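Long-range contacts in fatty acyl CoA synthetase FADD13 (FATTY-ACYL-CoA SYNTHETASE) (Mycobacterium tuberculosis, PDB 3R44), which belongs to the ANL group of AMP-binding enzymes, with a large AMP-binding region followed by a smaller C-terminal domain: residues N17-R25 / V229-V237; G168-M176 / G187-V195. One frame throughout, in Å; residues are numbered along the deposited sequence.

Overall arrangement
Two contacts can illustrate how an N-terminal helix is tied into the fold of an AMP-binding enzyme of the ANL clan. Contact 1 sets helix 18-28 against the end of helix 223-235; contact 2 pairs strands 172-178 and 186-191 of a beta hairpin and runs on into the start of helix 192-205. Along the chain, contact 2 is nested inside the loop that contact 1 closes. Their centres lie about 16 Å apart, on the same side of the chain's centre. They touch where I18 N probably hydrogen-bonds to H192 ND1, while the I18 side chain packs on L173 and V195. Both contacts border the pocket of the bound histidine.

Contact 1 (N17-R25 / V229-V237); sequences NIGWMLRQR and VIFSAMRGV. With HIS (histidine), chain B.
R25 reaches across the end of helix 223-235 with its guanidinium edge turned to two successive backbone carbonyls. NE gives a hydrogen bond to A233 O at 2.9 Å, running almost straight along that C=O. NH2 reaches M234 O, also at 2.9 Å and in the guanidinium plane, but stands above the plane of that carbonyl. Bends at the second and third torsions of the R25 side chain curl it so that CB, CG and CD pass close by A233 O before NE meets it. One face of the guanidinium lies on G236, whose CA sits 3.4 Å above the plane; G236 leaves the helix with positive phi. The remaining nitrogen, NH1, is bonded to S29 OG.

Toward the start of helix 18-28 the contact is apolar. M21 has an extended chain as far as SD and then turns at chi3 (71°), which places CE 3.7 Å from I230 CG2, while SD comes 3.4 Å from M234 CE. I18 and I230 meet at about a right angle, with I18 CG2 3.9 Å from I230 CD1. L22 CD1 touches A233 CB, and Y86 of helix 79-91 packs against L22, I230 and A233. The axes of the short helical segments lie 8.9 Å apart at 40°. At the other end of helix 18-28, N17 is the N-cap: its OD1 accepts from W20 N and, weakly, from G19 N.

Because residues at a helix C-terminus lack later turns to use their carbonyls, R25 supplies donors to two of them, and its positive charge would probably be favoured by the negative end of the helix dipole.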
ATOM      1  N   ASN A  17      13.206  11.580  15.548  1.00 15.21           N
ATOM      2  CA  ASN A  17      13.212  10.132  15.568  1.00 14.84           C
ATOM      3  C   ASN A  17      11.795   9.604  15.854  1.00 12.89           C
ATOM      4  O   ASN A  17      11.156   9.978  16.851  1.00 12.55           O
ATOM      5  CB  ASN A  17      14.231   9.656  16.617  1.00 14.86           C
ATOM      6  CG  ASN A  17      14.321   8.182  16.693  1.00 16.42           C
ATOM      7  OD1 ASN A  17      13.385   7.510  17.105  1.00 14.94           O
ATOM      8  ND2 ASN A  17      15.460   7.651  16.300  1.00 13.42           N
ATOM      9  N   ILE A  18      11.315   8.698  15.011  1.00 12.41           N
ATOM     10  CA  ILE A  18       9.958   8.198  15.095  1.00 11.77           C
ATOM     11  C   ILE A  18       9.743   7.435  16.401  1.00 12.32           C
ATOM     12  O   ILE A  18       8.651   7.476  16.976  1.00 12.93           O
ATOM     13  CB  ILE A  18       9.666   7.255  13.856  1.00 12.06           C
ATOM     14  CG1 ILE A  18       9.585   8.110  12.584  1.00 12.20           C
ATOM     15  CG2 ILE A  18       8.427   6.439  14.079  1.00 13.29           C
ATOM     16  CD1 ILE A  18       8.378   9.057  12.527  1.00 12.66           C
ATOM     17  N   GLY A  19      10.785   6.733  16.877  1.00 12.50           N
ATOM     18  CA  GLY A  19      10.743   6.065  18.162  1.00 13.81           C
ATOM     19  C   GLY A  19      10.669   7.039  19.337  1.00 13.52           C
ATOM     20  O   GLY A  19       9.962   6.796  20.323  1.00 13.86           O
ATOM     21  N   TRP A  20      11.302   8.197  19.212  1.00 11.64           N
ATOM     22  CA  TRP A  20      11.228   9.242  20.250  1.00 13.11           C
ATOM     23  C   TRP A  20       9.868   9.877  20.223  1.00 13.77           C
ATOM     24  O   TRP A  20       9.275  10.247  21.273  1.00 13.38           O
ATOM     25  CB  TRP A  20      12.336  10.324  20.055  1.00 13.49           C
ATOM     26  CG  TRP A  20      12.558  11.105  21.271  1.00 15.16           C
ATOM     27  CD1 TRP A  20      12.263  12.406  21.483  1.00 16.82           C
ATOM     28  CD2 TRP A  20      13.136  10.611  22.488  1.00 19.89           C
ATOM     29  NE1 TRP A  20      12.597  12.761  22.763  1.00 19.48           N
ATOM     30  CE2 TRP A  20      13.145  11.678  23.402  1.00 24.15           C
ATOM     31  CE3 TRP A  20      13.651   9.367  22.887  1.00 21.76           C
ATOM     32  CZ2 TRP A  20      13.676  11.547  24.701  1.00 25.77           C
ATOM     33  CZ3 TRP A  20      14.186   9.236  24.190  1.00 27.79           C
ATOM     34  CH2 TRP A  20      14.201  10.323  25.065  1.00 28.28           C
ATOM     35  N   MET A  21       9.309   9.955  19.015  1.00 13.65           N
ATOM     36  CA  MET A  21       7.938  10.424  18.899  1.00 14.22           C
ATOM     37  C   MET A  21       6.963   9.595  19.721  1.00 12.93           C
ATOM     38  O   MET A  21       6.029  10.135  20.369  1.00 13.41           O
ATOM     39  CB  MET A  21       7.471  10.558  17.441  1.00 14.29           C
ATOM     40  CG  MET A  21       6.150  11.226  17.316  1.00 18.92           C
ATOM     41  SD  MET A  21       5.498  11.258  15.624  1.00 26.91           S
ATOM     42  CE  MET A  21       5.139   9.466  15.527  1.00 22.64           C
ATOM     43  N   LEU A  22       7.105   8.298  19.683  1.00 13.05           N
ATOM     44  CA  LEU A  22       6.277   7.458  20.519  1.00 13.86           C
ATOM     45  C   LEU A  22       6.468   7.802  21.994  1.00 13.47           C
ATOM     46  O   LEU A  22       5.487   7.825  22.770  1.00 13.14           O
ATOM     47  CB  LEU A  22       6.599   5.983  20.284  1.00 13.62           C
ATOM     48  CG  LEU A  22       5.915   4.947  21.171  1.00 12.47           C
ATOM     49  CD1 LEU A  22       4.314   5.026  20.903  1.00 13.22           C
ATOM     50  CD2 LEU A  22       6.437   3.484  21.041  1.00 15.72           C
ATOM     51  N   ARG A  23       7.706   7.992  22.403  1.00 13.67           N
ATOM     52  CA  ARG A  23       7.980   8.362  23.797  1.00 14.38           C
ATOM     53  C   ARG A  23       7.287   9.673  24.169  1.00 13.28           C
ATOM     54  O   ARG A  23       6.766   9.821  25.261  1.00 14.19           O
ATOM     55  CB  ARG A  23       9.477   8.418  24.080  1.00 14.56           C
ATOM     56  CG  ARG A  23       9.757   8.657  25.501  1.00 19.48           C
ATOM     57  CD  ARG A  23      11.098   9.280  25.672  1.00 24.93           C
ATOM     58  NE  ARG A  23      11.491   9.250  27.095  1.00 29.64           N
ATOM     59  CZ  ARG A  23      11.395  10.277  27.929  1.00 33.14           C
ATOM     60  NH1 ARG A  23      10.908  11.455  27.509  1.00 34.86           N
ATOM     61  NH2 ARG A  23      11.808  10.131  29.194  1.00 35.07           N
ATOM     62  N   GLN A  24       7.258  10.608  23.243  1.00 12.27           N
ATOM     63  CA  GLN A  24       6.610  11.896  23.473  1.00 13.52           C
ATOM     64  C   GLN A  24       5.099  11.714  23.578  1.00 13.58           C
ATOM     65  O   GLN A  24       4.477  12.310  24.455  1.00 13.36           O
ATOM     66  CB  GLN A  24       6.984  12.879  22.402  1.00 13.64           C
ATOM     67  CG  GLN A  24       8.428  13.323  22.507  1.00 15.08           C
ATOM     68  CD  GLN A  24       8.871  14.201  21.372  1.00 18.63           C
ATOM     69  OE1 GLN A  24       8.352  14.118  20.276  1.00 18.85           O
ATOM     70  NE2 GLN A  24       9.853  15.058  21.638  1.00 17.45           N
ATOM     71  N   ARG A  25       4.521  10.811  22.778  1.00 12.04           N
ATOM     72  CA  ARG A  25       3.054  10.528  22.901  1.00 12.95           C
ATOM     73  C   ARG A  25       2.797   9.866  24.240  1.00 11.96           C
ATOM     74  O   ARG A  25       1.830  10.199  24.925  1.00 12.94           O
ATOM     75  CB  ARG A  25       2.530   9.723  21.734  1.00 11.16           C
ATOM     76  CG  ARG A  25       1.084   9.266  21.897  1.00 12.81           C
ATOM     77  CD  ARG A  25       0.059  10.326  22.199  1.00 11.44           C
ATOM     78  NE  ARG A  25      -0.048  11.286  21.143  1.00 13.63           N
ATOM     79  CZ  ARG A  25      -0.689  12.423  21.246  1.00 16.12           C
ATOM     80  NH1 ARG A  25      -1.265  12.746  22.383  1.00 18.18           N
ATOM     81  NH2 ARG A  25      -0.740  13.250  20.216  1.00 17.48           N
ATOM     82  N   VAL A 229      -0.174   3.203  11.703  1.00 12.79           N
ATOM     83  CA  VAL A 229       0.331   2.978  13.065  1.00 14.60           C
ATOM     84  C   VAL A 229       1.071   4.233  13.590  1.00 14.11           C
ATOM     85  O   VAL A 229       0.900   4.683  14.729  1.00 13.93           O
ATOM     86  CB  VAL A 229       1.242   1.743  13.072  1.00 14.35           C
ATOM     87  CG1 VAL A 229       2.153   1.653  14.359  1.00 14.54           C
ATOM     88  CG2 VAL A 229       0.436   0.439  12.785  1.00 15.37           C
ATOM     89  N   ILE A 230       1.941   4.794  12.762  1.00 14.89           N
ATOM     90  CA  ILE A 230       2.725   5.972  13.125  1.00 14.08           C
ATOM     91  C   ILE A 230       1.858   7.247  13.306  1.00 14.47           C
ATOM     92  O   ILE A 230       2.023   8.002  14.264  1.00 13.67           O
ATOM     93  CB  ILE A 230       3.872   6.260  12.076  1.00 14.39           C
ATOM     94  CG1 ILE A 230       4.804   5.038  11.913  1.00 19.89           C
ATOM     95  CG2 ILE A 230       4.654   7.534  12.466  1.00 15.48           C
ATOM     96  CD1 ILE A 230       5.208   4.459  13.182  1.00 19.58           C
ATOM     97  N   PHE A 231       0.917   7.491  12.422  1.00 13.21           N
ATOM     98  CA  PHE A 231       0.091   8.676  12.603  1.00 15.86           C
ATOM     99  C   PHE A 231      -0.861   8.536  13.753  1.00 14.20           C
ATOM    100  O   PHE A 231      -1.208   9.529  14.350  1.00 13.68           O
ATOM    101  CB  PHE A 231      -0.522   9.255  11.311  1.00 17.99           C
ATOM    102  CG  PHE A 231      -1.832   8.634  10.857  1.00 19.37           C
ATOM    103  CD1 PHE A 231      -1.931   8.105   9.556  1.00 23.82           C
ATOM    104  CD2 PHE A 231      -2.949   8.615  11.673  1.00 20.01           C
ATOM    105  CE1 PHE A 231      -3.172   7.568   9.080  1.00 24.77           C
ATOM    106  CE2 PHE A 231      -4.184   8.121  11.218  1.00 23.69           C
ATOM    107  CZ  PHE A 231      -4.287   7.584   9.930  1.00 24.67           C
ATOM    108  N   SER A 232      -1.150   7.307  14.137  1.00 13.32           N
ATOM    109  CA  SER A 232      -1.928   7.061  15.342  1.00 14.57           C
ATOM    110  C   SER A 232      -1.179   7.569  16.579  1.00 14.53           C
ATOM    111  O   SER A 232      -1.765   8.227  17.462  1.00 11.95           O
ATOM    112  CB  SER A 232      -2.306   5.588  15.478  1.00 14.98           C
ATOM    113  OG  SER A 232      -3.303   5.252  14.518  1.00 17.08           O
ATOM    114  N   ALA A 233       0.099   7.228  16.714  1.00 14.38           N
ATOM    115  CA  ALA A 233       0.877   7.777  17.817  1.00 14.60           C
ATOM    116  C   ALA A 233       1.020   9.297  17.720  1.00 14.39           C
ATOM    117  O   ALA A 233       0.965  10.031  18.721  1.00 15.58           O
ATOM    118  CB  ALA A 233       2.253   7.098  17.900  1.00 13.43           C
ATOM    119  N   MET A 234       1.252   9.786  16.523  1.00 14.28           N
ATOM    120  CA  MET A 234       1.378  11.216  16.302  1.00 15.52           C
ATOM    121  C   MET A 234       0.164  11.996  16.794  1.00 16.67           C
ATOM    122  O   MET A 234       0.306  12.995  17.494  1.00 16.41           O
ATOM    123  CB  MET A 234       1.624  11.531  14.814  1.00 16.07           C
ATOM    124  CG  MET A 234       1.677  12.988  14.574  1.00 20.66           C
ATOM    125  SD  MET A 234       2.327  13.336  12.947  1.00 25.19           S
ATOM    126  CE  MET A 234       3.824  12.368  12.928  1.00 30.13           C
ATOM    127  N   ARG A 235      -1.023  11.498  16.491  1.00 15.06           N
ATOM    128  CA  ARG A 235      -2.259  12.216  16.822  1.00 15.44           C
ATOM    129  C   ARG A 235      -2.873  11.766  18.167  1.00 15.27           C
ATOM    130  O   ARG A 235      -3.737  12.465  18.699  1.00 18.20           O
ATOM    131  CB  ARG A 235      -3.225  12.059  15.657  1.00 14.23           C
ATOM    132  CG  ARG A 235      -4.721  12.562  15.820  1.00 17.62           C
ATOM    133  CD  ARG A 235      -4.908  14.076  15.852  1.00 19.35           C
ATOM    134  NE  ARG A 235      -4.565  14.610  17.145  1.00 21.44           N
ATOM    135  CZ  ARG A 235      -4.774  15.867  17.543  1.00 21.84           C
ATOM    136  NH1 ARG A 235      -4.429  16.188  18.771  1.00 19.49           N
ATOM    137  NH2 ARG A 235      -5.336  16.785  16.739  1.00 24.05           N
ATOM    138  N   GLY A 236      -2.449  10.636  18.727  1.00 13.74           N
ATOM    139  CA  GLY A 236      -3.043  10.133  19.961  1.00 14.42           C
ATOM    140  C   GLY A 236      -4.342   9.386  19.712  1.00 14.21           C
ATOM    141  O   GLY A 236      -5.397   9.628  20.330  1.00 17.31           O
ATOM    142  N   VAL A 237      -4.243   8.432  18.821  1.00 14.08           N
ATOM    143  CA  VAL A 237      -5.369   7.589  18.367  1.00 14.32           C
ATOM    144  C   VAL A 237      -5.136   6.229  18.939  1.00 14.67           C
ATOM    145  O   VAL A 237      -3.989   5.780  19.028  1.00 15.99           O
ATOM    146  CB  VAL A 237      -5.301   7.537  16.873  1.00 13.71           C
ATOM    147  CG1 VAL A 237      -6.191   6.438  16.275  1.00 14.33           C
ATOM    148  CG2 VAL A 237      -5.716   8.931  16.335  1.00 15.75           C
TER
HETATM  149  N   HIS B 504      10.789  17.576  10.654  1.00 43.40           N
HETATM  150  CA  HIS B 504      11.233  16.327  11.318  1.00 41.21           C
HETATM  151  C   HIS B 504      11.453  15.237  10.293  1.00 42.49           C
HETATM  152  O   HIS B 504      12.519  14.644  10.111  1.00 42.23           O
HETATM  153  CB  HIS B 504      10.178  15.924  12.370  1.00 41.03           C
HETATM  154  CG  HIS B 504      10.227  14.495  12.800  1.00 34.26           C
HETATM  155  ND1 HIS B 504       9.704  14.084  14.014  1.00 29.97           N
HETATM  156  CD2 HIS B 504      10.723  13.375  12.198  1.00 28.87           C
HETATM  157  CE1 HIS B 504       9.868  12.772  14.132  1.00 26.81           C
HETATM  158  NE2 HIS B 504      10.471  12.319  13.042  1.00 25.01           N
HETATM  159  OXT HIS B 504      10.507  14.908   9.582  1.00 44.43           O

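Contact 2 (G168-M176 / G187-V195); sequences GGDDNLFIM and GVVHTHESV. With HIS (histidine), chain B.
H190 O receives two backbone donors, L173 N at 2.8 Å in the carbonyl plane and F174 N at 3.1 Å from above it: a classic beta bulge in an antiparallel hairpin. Beyond it the ladder is regular, with H190 N bonding to F174 O and M176 and V188 exchanging a reciprocal pair. Before it, G169 O, at the type II' turn G168-D171, accepts from E193 N at 2.8 Å, joining the turn to the start of helix 192-205.

Among the rings, H192 is sandwiched: G168 CA lies over one face and L173 CD1 over the other, each 4.1 Å from the ring centroid, with D171 O at the edge. F174, with CG set between its backbone N and carbonyl carbon (chi1 72°), presents a face to H190 CB, 3.7 Å from its centroid.

Polar side chains finish the junction. T191 and S194 form a capping box, T191 OG1 accepting from S194 N and S194 OG from T191 N. One water joins N172 O to H192 NE2, whereas the other ring nitrogen is probably held by the start of helix 18-28, with I18 N as donor. E193 CB comes 3.4 Å from the carboxylate O of the bound histidine.

With both ring nitrogens engaged and both faces packed, the rotation of the H192 imidazole is probably restricted, and the capping box ties strand 186-191 to the helix that follows it.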
ATOM      1  N   GLY A 168      18.025   9.969  13.480  1.00 18.44           N
ATOM      2  CA  GLY A 168      16.706  10.349  13.035  1.00 17.03           C
ATOM      3  C   GLY A 168      16.796  11.163  11.780  1.00 16.15           C
ATOM      4  O   GLY A 168      17.768  11.085  11.067  1.00 16.28           O
ATOM      5  N   GLY A 169      15.774  11.931  11.480  1.00 13.51           N
ATOM      6  CA  GLY A 169      15.804  12.748  10.272  1.00 15.98           C
ATOM      7  C   GLY A 169      15.908  11.908   9.014  1.00 16.16           C
ATOM      8  O   GLY A 169      15.114  11.002   8.786  1.00 15.12           O
ATOM      9  N   ASP A 170      16.931  12.195   8.236  1.00 18.91           N
ATOM     10  CA  ASP A 170      17.201  11.511   7.001  1.00 21.62           C
ATOM     11  C   ASP A 170      17.861  10.139   7.201  1.00 19.08           C
ATOM     12  O   ASP A 170      18.181   9.479   6.234  1.00 20.71           O
ATOM     13  CB  ASP A 170      18.139  12.404   6.161  1.00 23.75           C
ATOM     14  CG  ASP A 170      18.377  11.860   4.788  1.00 31.30           C
ATOM     15  OD1 ASP A 170      17.380  11.452   4.149  1.00 38.85           O
ATOM     16  OD2 ASP A 170      19.561  11.854   4.331  1.00 38.38           O
ATOM     17  N   ASP A 171      18.084   9.696   8.433  1.00 17.52           N
ATOM     18  CA  ASP A 171      18.512   8.334   8.656  1.00 15.58           C
ATOM     19  C   ASP A 171      17.485   7.283   8.167  1.00 15.30           C
ATOM     20  O   ASP A 171      16.276   7.428   8.372  1.00 13.57           O
ATOM     21  CB  ASP A 171      18.852   8.109  10.131  1.00 15.06           C
ATOM     22  CG  ASP A 171      20.088   8.887  10.559  1.00 20.03           C
ATOM     23  OD1 ASP A 171      20.908   9.233   9.677  1.00 20.85           O
ATOM     24  OD2 ASP A 171      20.217   9.125  11.763  1.00 18.49           O
ATOM     25  N   ASN A 172      17.986   6.220   7.541  1.00 14.67           N
ATOM     26  CA  ASN A 172      17.123   5.142   7.120  1.00 13.09           C
ATOM     27  C   ASN A 172      16.347   4.549   8.255  1.00 11.77           C
ATOM     28  O   ASN A 172      16.892   4.359   9.356  1.00 13.35           O
ATOM     29  CB  ASN A 172      17.856   3.987   6.475  1.00 13.94           C
ATOM     30  CG  ASN A 172      18.584   4.371   5.254  1.00 16.21           C
ATOM     31  OD1 ASN A 172      18.276   5.397   4.655  1.00 16.63           O
ATOM     32  ND2 ASN A 172      19.584   3.552   4.873  1.00 16.54           N
ATOM     33  N   LEU A 173      15.103   4.189   7.962  1.00 10.92           N
ATOM     34  CA  LEU A 173      14.186   3.622   8.935  1.00 11.58           C
ATOM     35  C   LEU A 173      13.562   2.298   8.472  1.00 10.80           C
ATOM     36  O   LEU A 173      13.343   1.399   9.281  1.00 10.80           O
ATOM     37  CB  LEU A 173      13.046   4.622   9.260  1.00 11.04           C
ATOM     38  CG  LEU A 173      11.935   4.157  10.225  1.00 13.32           C
ATOM     39  CD1 LEU A 173      12.512   3.570  11.534  1.00 10.51           C
ATOM     40  CD2 LEU A 173      10.899   5.230  10.550  1.00 14.88           C
ATOM     41  N   PHE A 174      13.121   2.218   7.235  1.00 11.45           N
ATOM     42  CA  PHE A 174      12.604   0.930   6.764  1.00 12.37           C
ATOM     43  C   PHE A 174      12.876   0.720   5.307  1.00 12.70           C
ATOM     44  O   PHE A 174      13.074   1.719   4.568  1.00 12.08           O
ATOM     45  CB  PHE A 174      11.159   0.654   7.199  1.00 14.96           C
ATOM     46  CG  PHE A 174      10.115   1.473   6.518  1.00 13.24           C
ATOM     47  CD1 PHE A 174       9.588   1.054   5.306  1.00 17.88           C
ATOM     48  CD2 PHE A 174       9.584   2.588   7.116  1.00 20.42           C
ATOM     49  CE1 PHE A 174       8.586   1.810   4.619  1.00 19.46           C
ATOM     50  CE2 PHE A 174       8.574   3.326   6.472  1.00 19.62           C
ATOM     51  CZ  PHE A 174       8.061   2.928   5.231  1.00 18.96           C
ATOM     52  N   ILE A 175      12.863  -0.555   4.900  1.00 11.89           N
ATOM     53  CA  ILE A 175      12.912  -0.905   3.490  1.00 12.54           C
ATOM     54  C   ILE A 175      11.726  -1.787   3.196  1.00 12.64           C
ATOM     55  O   ILE A 175      11.545  -2.816   3.827  1.00 13.96           O
ATOM     56  CB  ILE A 175      14.192  -1.661   3.090  1.00 13.45           C
ATOM     57  CG1 ILE A 175      15.472  -0.940   3.480  1.00 13.40           C
ATOM     58  CG2 ILE A 175      14.228  -1.870   1.581  1.00 14.63           C
ATOM     59  CD1 ILE A 175      16.706  -1.816   3.593  1.00 16.84           C
ATOM     60  N   MET A 176      10.914  -1.356   2.259  1.00 13.32           N
ATOM     61  CA  MET A 176       9.773  -2.106   1.850  1.00 14.62           C
ATOM     62  C   MET A 176       9.891  -2.488   0.389  1.00 14.97           C
ATOM     63  O   MET A 176      10.150  -1.642  -0.507  1.00 16.19           O
ATOM     64  CB  MET A 176       8.469  -1.319   2.143  1.00 15.23           C
ATOM     65  CG  MET A 176       8.187  -1.103   3.691  1.00 24.07           C
ATOM     66  SD  MET A 176       6.425  -1.241   4.114  1.00 39.46           S
ATOM     67  CE  MET A 176       5.788  -1.400   2.504  1.00 20.01           C
ATOM     68  N   GLY A 187      13.870  -2.559  -3.311  1.00 15.50           N
ATOM     69  CA  GLY A 187      13.631  -2.135  -1.954  1.00 14.87           C
ATOM     70  C   GLY A 187      13.505  -0.668  -1.855  1.00 14.66           C
ATOM     71  O   GLY A 187      14.431   0.077  -2.206  1.00 15.19           O
ATOM     72  N   VAL A 188      12.359  -0.233  -1.371  1.00 12.07           N
ATOM     73  CA  VAL A 188      12.070   1.189  -1.225  1.00 12.83           C
ATOM     74  C   VAL A 188      12.519   1.670   0.181  1.00 12.36           C
ATOM     75  O   VAL A 188      12.006   1.163   1.189  1.00 12.97           O
ATOM     76  CB  VAL A 188      10.579   1.436  -1.406  1.00 12.77           C
ATOM     77  CG1 VAL A 188      10.240   2.926  -1.150  1.00 13.29           C
ATOM     78  CG2 VAL A 188      10.136   0.998  -2.807  1.00 14.30           C
ATOM     79  N   VAL A 189      13.507   2.575   0.253  1.00 11.26           N
ATOM     80  CA  VAL A 189      14.087   3.019   1.520  1.00 11.46           C
ATOM     81  C   VAL A 189      13.348   4.249   2.021  1.00 11.46           C
ATOM     82  O   VAL A 189      13.337   5.265   1.340  1.00 11.79           O
ATOM     83  CB  VAL A 189      15.613   3.350   1.414  1.00 12.67           C
ATOM     84  CG1 VAL A 189      16.170   3.784   2.808  1.00 14.73           C
ATOM     85  CG2 VAL A 189      16.363   2.123   0.799  1.00 13.07           C
ATOM     86  N   HIS A 190      12.711   4.139   3.177  1.00 10.26           N
ATOM     87  CA  HIS A 190      12.143   5.305   3.869  1.00 11.34           C
ATOM     88  C   HIS A 190      12.945   5.663   5.121  1.00 12.39           C
ATOM     89  O   HIS A 190      13.634   4.846   5.687  1.00 12.35           O
ATOM     90  CB  HIS A 190      10.650   5.109   4.174  1.00 10.14           C
ATOM     91  CG  HIS A 190       9.776   5.295   2.969  1.00 12.60           C
ATOM     92  ND1 HIS A 190       9.507   6.541   2.437  1.00 15.38           N
ATOM     93  CD2 HIS A 190       9.216   4.394   2.118  1.00 12.64           C
ATOM     94  CE1 HIS A 190       8.810   6.395   1.329  1.00 14.84           C
ATOM     95  NE2 HIS A 190       8.608   5.104   1.117  1.00 13.97           N
ATOM     96  N   THR A 191      12.799   6.903   5.542  1.00 13.35           N
ATOM     97  CA  THR A 191      13.556   7.482   6.622  1.00 12.71           C
ATOM     98  C   THR A 191      12.579   7.965   7.717  1.00 11.56           C
ATOM     99  O   THR A 191      11.325   7.857   7.589  1.00 12.57           O
ATOM    100  CB  THR A 191      14.345   8.688   6.127  1.00 13.90           C
ATOM    101  OG1 THR A 191      13.402   9.664   5.616  1.00 15.33           O
ATOM    102  CG2 THR A 191      15.431   8.250   5.065  1.00 14.23           C
ATOM    103  N   HIS A 192      13.150   8.385   8.850  1.00 10.95           N
ATOM    104  CA  HIS A 192      12.345   8.923   9.929  1.00 11.92           C
ATOM    105  C   HIS A 192      11.599  10.154   9.348  1.00 12.76           C
ATOM    106  O   HIS A 192      10.429  10.371   9.625  1.00 13.69           O
ATOM    107  CB  HIS A 192      13.169   9.332  11.147  1.00 11.00           C
ATOM    108  CG  HIS A 192      13.786   8.177  11.880  1.00 14.05           C
ATOM    109  ND1 HIS A 192      13.297   7.688  13.076  1.00 11.77           N
ATOM    110  CD2 HIS A 192      14.757   7.317  11.495  1.00 14.52           C
ATOM    111  CE1 HIS A 192      14.001   6.625  13.434  1.00 15.78           C
ATOM    112  NE2 HIS A 192      14.926   6.402  12.515  1.00 12.06           N
ATOM    113  N   GLU A 193      12.280  10.947   8.546  1.00 13.17           N
ATOM    114  CA  GLU A 193      11.683  12.134   7.950  1.00 15.54           C
ATOM    115  C   GLU A 193      10.541  11.803   7.016  1.00 15.16           C
ATOM    116  O   GLU A 193       9.521  12.468   7.072  1.00 13.77           O
ATOM    117  CB  GLU A 193      12.729  12.965   7.192  1.00 17.42           C
ATOM    118  CG  GLU A 193      12.154  14.063   6.286  1.00 22.92           C
ATOM    119  CD  GLU A 193      13.264  14.892   5.603  1.00 31.02           C
ATOM    120  OE1 GLU A 193      13.871  14.387   4.640  1.00 36.24           O
ATOM    121  OE2 GLU A 193      13.573  16.015   6.048  1.00 35.04           O
ATOM    122  N   SER A 194      10.719  10.817   6.124  1.00 14.10           N
ATOM    123  CA  SER A 194       9.635  10.507   5.170  1.00 13.12           C
ATOM    124  C   SER A 194       8.407   9.926   5.828  1.00 13.30           C
ATOM    125  O   SER A 194       7.293  10.229   5.488  1.00 11.25           O
ATOM    126  CB  SER A 194      10.198   9.726   3.937  1.00 14.05           C
ATOM    127  OG  SER A 194      10.676   8.415   4.277  1.00 14.86           O
ATOM    128  N   VAL A 195       8.625   9.089   6.826  1.00 13.30           N
ATOM    129  CA  VAL A 195       7.592   8.459   7.570  1.00 14.70           C
ATOM    130  C   VAL A 195       6.821   9.516   8.371  1.00 13.48           C
ATOM    131  O   VAL A 195       5.580   9.538   8.410  1.00 14.41           O
ATOM    132  CB  VAL A 195       8.282   7.383   8.518  1.00 15.04           C
ATOM    133  CG1 VAL A 195       7.446   6.956   9.638  1.00 16.95           C
ATOM    134  CG2 VAL A 195       8.739   6.191   7.672  1.00 19.99           C
TER
HETATM  135  N   HIS B 504      10.789  17.576  10.654  1.00 43.40           N
HETATM  136  CA  HIS B 504      11.233  16.327  11.318  1.00 41.21           C
HETATM  137  C   HIS B 504      11.453  15.237  10.293  1.00 42.49           C
HETATM  138  O   HIS B 504      12.519  14.644  10.111  1.00 42.23           O
HETATM  139  CB  HIS B 504      10.178  15.924  12.370  1.00 41.03           C
HETATM  140  CG  HIS B 504      10.227  14.495  12.800  1.00 34.26           C
HETATM  141  ND1 HIS B 504       9.704  14.084  14.014  1.00 29.97           N
HETATM  142  CD2 HIS B 504      10.723  13.375  12.198  1.00 28.87           C
HETATM  143  CE1 HIS B 504       9.868  12.772  14.132  1.00 26.81           C
HETATM  144  NE2 HIS B 504      10.471  12.319  13.042  1.00 25.01           N
HETATM  145  OXT HIS B 504      10.507  14.908   9.582  1.00 44.43           O
HETATM  146  O   HOH W   1      14.200  11.706   4.035  1.00 15.68           O
HETATM  147  O   HOH W   2      16.247   4.020  12.028  1.00  4.48           O